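Side-chain contacts in DNA annealing helicase and endonuclease ZRANB3 (Homo sapiens, PDB 5MKW), which anneals DNA strands using ATP and cuts DNA to maintain genome stability at stalled replication forks, the fragment here being its HNH nuclease domain: residues R35-P38 with K39-K43; S52-L56 with E57-E61. All coordinates share one frame; numbering follows the deposited sequence.

Interaction 1: residues R35-P38 with K39-K43; sequences RDAP and KSQRK
Arg42 reaches back from the first turn of helix 39-47 to the carbonyl of Arg35, near the end of helix 27-36, and so ties together the two helices that meet at the Ala37-Pro38 turn. The evidence lies along its chain. From CB, CG lies anti to the carbonyl carbon (chi1 -66°), and there CG packs against Pro38 O at 3.5 Å. From CG to NE the chain is extended, running beside the turn, and NE donates a hydrogen bond to Leu34 O. At the tip, NH2 donates to Arg35 O over 3.0 Å; the acceptor lies in the guanidinium plane, whereas the donor stands well above the carbonyl plane and the bond is bent to 140°. NH1 is bonded to Ile63 O of helix 56-64.

On the outer side, the Gln41 amide crosses the Pro38 ring, NE2 lying 3.8 Å from Pro38 CG and OE1 3.8 Å from Pro38 CD. The backbone of the same residue is bonded at the start of helix 39-47, Gln41 N donating to Pro38 O at 2.9 Å.

All three guanidinium nitrogens thus have backbone carbonyl acceptors, contributed by Leu34, Arg35 and Ile63. This fixes the rotation of the group, and the negative ends of these carbonyl dipoles, two of them from the closing end of helix 27-36, would probably stabilise its positive charge.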
loop_
_atom_site.group_PDB
_atom_site.type_symbol
_atom_site.label_atom_id
_atom_site.label_comp_id
_atom_site.label_asym_id
_atom_site.label_seq_id
_atom_site.Cartn_x
_atom_site.Cartn_y
_atom_site.Cartn_z
ATOM N N ARG A 35 -7.610 -13.874 -4.311
ATOM C CA ARG A 35 -7.804 -14.823 -3.246
ATOM C C ARG A 35 -8.562 -16.036 -3.769
ATOM O O ARG A 35 -8.245 -17.180 -3.432
ATOM C CB ARG A 35 -8.560 -14.195 -2.089
ATOM C CG ARG A 35 -8.722 -15.103 -0.881
ATOM C CD ARG A 35 -9.688 -14.496 0.146
ATOM N NE ARG A 35 -11.038 -14.532 -0.401
ATOM C CZ ARG A 35 -12.056 -13.779 0.035
ATOM N NH1 ARG A 35 -11.973 -13.078 1.137
ATOM N NH2 ARG A 35 -13.208 -13.845 -0.569
ATOM N N ASP A 36 -9.599 -15.773 -4.545
ATOM C CA ASP A 36 -10.500 -16.815 -4.904
ATOM C C ASP A 36 -10.196 -17.467 -6.239
ATOM O O ASP A 36 -10.857 -18.430 -6.609
ATOM C CB ASP A 36 -11.919 -16.266 -4.875
ATOM C CG ASP A 36 -12.405 -15.953 -3.466
ATOM O OD1 ASP A 36 -11.879 -16.483 -2.450
ATOM O OD2 ASP A 36 -13.390 -15.200 -3.384
ATOM N N ALA A 37 -9.213 -16.945 -6.954
ATOM C CA ALA A 37 -8.661 -17.618 -8.122
ATOM C C ALA A 37 -7.780 -18.791 -7.722
ATOM O O ALA A 37 -7.089 -18.751 -6.717
ATOM C CB ALA A 37 -7.863 -16.657 -8.968
ATOM N N PRO A 38 -7.700 -19.797 -8.591
ATOM C CA PRO A 38 -6.752 -20.884 -8.379
ATOM C C PRO A 38 -5.360 -20.340 -8.431
ATOM O O PRO A 38 -5.094 -19.443 -9.220
ATOM C CB PRO A 38 -7.006 -21.814 -9.571
ATOM C CG PRO A 38 -8.409 -21.548 -9.937
ATOM C CD PRO A 38 -8.660 -20.095 -9.664
ATOM N N LYS A 39 -4.476 -20.899 -7.623
ATOM C CA LYS A 39 -3.081 -20.444 -7.636
ATOM C C LYS A 39 -2.516 -20.356 -9.052
ATOM O O LYS A 39 -1.759 -19.432 -9.383
ATOM C CB LYS A 39 -2.186 -21.334 -6.767
ATOM C CG LYS A 39 -0.713 -21.099 -6.968
ATOM C CD LYS A 39 0.111 -22.001 -6.083
ATOM C CE LYS A 39 1.565 -21.949 -6.498
ATOM N NZ LYS A 39 2.448 -21.698 -5.326
ATOM N N SER A 40 -2.909 -21.303 -9.905
ATOM C CA SER A 40 -2.334 -21.389 -11.247
ATOM C C SER A 40 -2.759 -20.229 -12.161
ATOM O O SER A 40 -2.142 -19.998 -13.180
ATOM C CB SER A 40 -2.702 -22.727 -11.886
ATOM O OG SER A 40 -4.086 -22.758 -12.174
ATOM N N GLN A 41 -3.843 -19.531 -11.843
ATOM C CA GLN A 41 -4.205 -18.320 -12.601
ATOM C C GLN A 41 -3.657 -17.003 -12.043
ATOM O O GLN A 41 -3.798 -15.976 -12.679
ATOM C CB GLN A 41 -5.708 -18.223 -12.694
ATOM C CG GLN A 41 -6.307 -19.379 -13.483
ATOM C CD GLN A 41 -7.800 -19.325 -13.388
ATOM O OE1 GLN A 41 -8.358 -18.287 -13.005
ATOM N NE2 GLN A 41 -8.451 -20.469 -13.576
ATOM N N ARG A 42 -3.073 -17.020 -10.854
ATOM C CA ARG A 42 -2.745 -15.755 -10.147
ATOM C C ARG A 42 -1.638 -14.938 -10.807
ATOM O O ARG A 42 -1.748 -13.732 -10.947
ATOM C CB ARG A 42 -2.393 -16.044 -8.701
ATOM C CG ARG A 42 -3.572 -16.571 -7.909
ATOM C CD ARG A 42 -3.234 -16.687 -6.444
ATOM N NE ARG A 42 -4.377 -16.991 -5.627
ATOM C CZ ARG A 42 -4.326 -17.761 -4.545
ATOM N NH1 ARG A 42 -3.222 -18.400 -4.225
ATOM N NH2 ARG A 42 -5.432 -18.010 -3.869
ATOM N N LYS A 43 -0.635 -15.623 -11.346
ATOM C CA LYS A 43 0.492 -14.921 -11.917
ATOM C C LYS A 43 0.000 -14.038 -13.073
ATOM O O LYS A 43 0.323 -12.847 -13.149
ATOM C CB LYS A 43 1.572 -15.913 -12.364
ATOM C CG LYS A 43 2.851 -15.287 -12.907
ATOM C CD LYS A 43 3.729 -16.397 -13.462
ATOM C CE LYS A 43 5.108 -15.889 -13.817
ATOM N NZ LYS A 43 6.130 -16.969 -13.647
#

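Interaction 2: residues S52-L56 with E57-E61; sequences SKLPL and EQLNE
Leu54 and Leu59 pack together where a loop enters helix 56-64, with Pro55 at the N-cap position of that helix in the HNH domain. The tight part is this buried pair. Leu54 CB lies 4.0 Å from Leu59 CD2, and the other methyl of the same leucine, CD1, sits 3.5 Å from Leu54 O, so the fork of Leu59 spans both the side chain and the carbonyl of Leu54. Its chi1 of -65°, with CG anti to the carbonyl carbon, turns the fork back toward the preceding loop. Beyond the pair, Leu54 touches Thr97, Val98 and Lys101 of helix 97-118, while Leu59 touches Tyr47, so the packing extends to helices 97-118 and 39-47.

The backbone starts the helix at Pro55, whose O accepts a nearly straight bond from Leu59 N (2.9 Å, 172°), which approaches almost in line with the carbonyl; a second, weak bond comes from Gln58 N.

Away from this buried pair the contact opens to solvent and becomes more polar. Gln58 stretches out with CG anti to the main-chain N (chi1 -177°), laying NE2 4.0 Å from Leu54 CD2 at the margin of the leucine pair, while its OE1 receives a weak hydrogen bond from Lys101. On the exposed side, Leu56 also touches Tyr47, but across this contact it meets the amide of Asn60 instead of another apolar chain. The two side chains cross at an angle beside the backbone bond from Asn60 N to Leu56 O (2.8 Å). At their meeting point Leu56 CD1 lies 3.6 Å from Asn60 OD1.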
loop_
_atom_site.group_PDB
_atom_site.type_symbol
_atom_site.label_atom_id
_atom_site.label_comp_id
_atom_site.label_asym_id
_atom_site.label_seq_id
_atom_site.Cartn_x
_atom_site.Cartn_y
_atom_site.Cartn_z
ATOM N N SER A 52 1.636 -5.411 -11.481
ATOM C CA SER A 52 2.838 -5.813 -12.220
ATOM C C SER A 52 4.062 -5.004 -11.827
ATOM O O SER A 52 5.208 -5.444 -12.033
ATOM C CB SER A 52 2.622 -5.654 -13.718
ATOM O OG SER A 52 2.545 -4.278 -14.073
ATOM N N LYS A 53 3.829 -3.858 -11.204
ATOM C CA LYS A 53 4.908 -3.001 -10.769
ATOM C C LYS A 53 5.438 -3.296 -9.369
ATOM O O LYS A 53 6.387 -2.687 -8.945
ATOM C CB LYS A 53 4.470 -1.552 -10.841
ATOM C CG LYS A 53 4.333 -1.058 -12.263
ATOM C CD LYS A 53 3.956 0.422 -12.260
ATOM C CE LYS A 53 4.122 1.050 -13.639
ATOM N NZ LYS A 53 4.384 2.511 -13.512
ATOM N N LEU A 54 4.864 -4.260 -8.675
ATOM C CA LEU A 54 5.338 -4.623 -7.342
ATOM C C LEU A 54 6.621 -5.446 -7.443
ATOM O O LEU A 54 6.852 -6.068 -8.463
ATOM C CB LEU A 54 4.279 -5.433 -6.627
ATOM C CG LEU A 54 3.028 -4.625 -6.233
ATOM C CD1 LEU A 54 1.873 -5.536 -5.934
ATOM C CD2 LEU A 54 3.350 -3.696 -5.054
ATOM N N PRO A 55 7.416 -5.509 -6.359
ATOM C CA PRO A 55 8.578 -6.412 -6.344
ATOM C C PRO A 55 8.232 -7.876 -6.565
ATOM O O PRO A 55 7.192 -8.361 -6.095
ATOM C CB PRO A 55 9.175 -6.220 -4.921
ATOM C CG PRO A 55 8.587 -4.969 -4.383
ATOM C CD PRO A 55 7.227 -4.837 -5.066
ATOM N N LEU A 56 9.092 -8.560 -7.317
ATOM C CA LEU A 56 8.979 -9.972 -7.589
ATOM C C LEU A 56 8.769 -10.776 -6.318
ATOM O O LEU A 56 8.001 -11.707 -6.299
ATOM C CB LEU A 56 10.218 -10.462 -8.316
ATOM C CG LEU A 56 10.289 -11.959 -8.559
ATOM C CD1 LEU A 56 9.114 -12.451 -9.405
ATOM C CD2 LEU A 56 11.587 -12.309 -9.267
ATOM N N GLU A 57 9.460 -10.399 -5.256
ATOM C CA GLU A 57 9.340 -11.085 -3.981
ATOM C C GLU A 57 7.876 -11.028 -3.485
ATOM O O GLU A 57 7.291 -12.012 -3.032
ATOM C CB GLU A 57 10.283 -10.379 -2.977
ATOM C CG GLU A 57 10.200 -10.870 -1.532
ATOM C CD GLU A 57 10.754 -12.295 -1.371
ATOM O OE1 GLU A 57 11.662 -12.688 -2.150
ATOM O OE2 GLU A 57 10.303 -13.025 -0.453
ATOM N N GLN A 58 7.264 -9.876 -3.634
ATOM C CA GLN A 58 5.908 -9.700 -3.124
ATOM C C GLN A 58 4.936 -10.432 -4.014
ATOM O O GLN A 58 4.024 -11.116 -3.540
ATOM C CB GLN A 58 5.567 -8.217 -3.001
ATOM C CG GLN A 58 4.193 -8.015 -2.410
ATOM C CD GLN A 58 3.959 -6.587 -1.947
ATOM O OE1 GLN A 58 4.907 -5.882 -1.644
ATOM N NE2 GLN A 58 2.713 -6.144 -1.943
ATOM N N LEU A 59 5.135 -10.300 -5.324
ATOM C CA LEU A 59 4.316 -11.012 -6.294
ATOM C C LEU A 59 4.381 -12.532 -6.089
ATOM O O LEU A 59 3.350 -13.224 -6.158
ATOM C CB LEU A 59 4.723 -10.648 -7.737
ATOM C CG LEU A 59 4.460 -9.190 -8.098
ATOM C CD1 LEU A 59 5.063 -8.858 -9.459
ATOM C CD2 LEU A 59 2.958 -8.878 -8.066
ATOM N N ASN A 60 5.563 -13.070 -5.774
ATOM C CA ASN A 60 5.646 -14.502 -5.486
ATOM C C ASN A 60 4.785 -14.840 -4.227
ATOM O O ASN A 60 4.116 -15.871 -4.164
ATOM C CB ASN A 60 7.086 -14.936 -5.238
ATOM C CG ASN A 60 7.916 -14.988 -6.491
ATOM O OD1 ASN A 60 7.380 -15.069 -7.602
ATOM N ND2 ASN A 60 9.232 -14.994 -6.315
ATOM N N GLU A 61 4.781 -13.974 -3.232
ATOM C CA GLU A 61 3.935 -14.242 -2.037
ATOM C C GLU A 61 2.456 -14.177 -2.365
ATOM O O GLU A 61 1.632 -14.916 -1.799
ATOM C CB GLU A 61 4.176 -13.226 -0.955
ATOM C CG GLU A 61 5.495 -13.377 -0.233
ATOM C CD GLU A 61 5.695 -12.222 0.716
ATOM O OE1 GLU A 61 4.681 -11.567 1.112
ATOM O OE2 GLU A 61 6.870 -11.913 1.013
#

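In the fold
Interaction 1 precedes interaction 2 along the chain, and helix 39-47 runs from the first toward the second. Their centres are 14 Å apart and their nearest atoms about 6 Å, without touching, on the same side of the chain's centre. Helix 56-64 links them: residues 57-61 belong to it, and the side chain of its Ile63 is touched by Lys39 and Lys43. Tyr47 of helix 39-47 in turn reaches Leu56 and Leu59. Interaction 1 is the more peripheral, about 21 Å from the chain's centre against 13 Å. Interaction 2 borders helix 97-118, where Cys99 helps bind zinc, so the loop leading into helix 56-64 packs against the helix that carries Cys99.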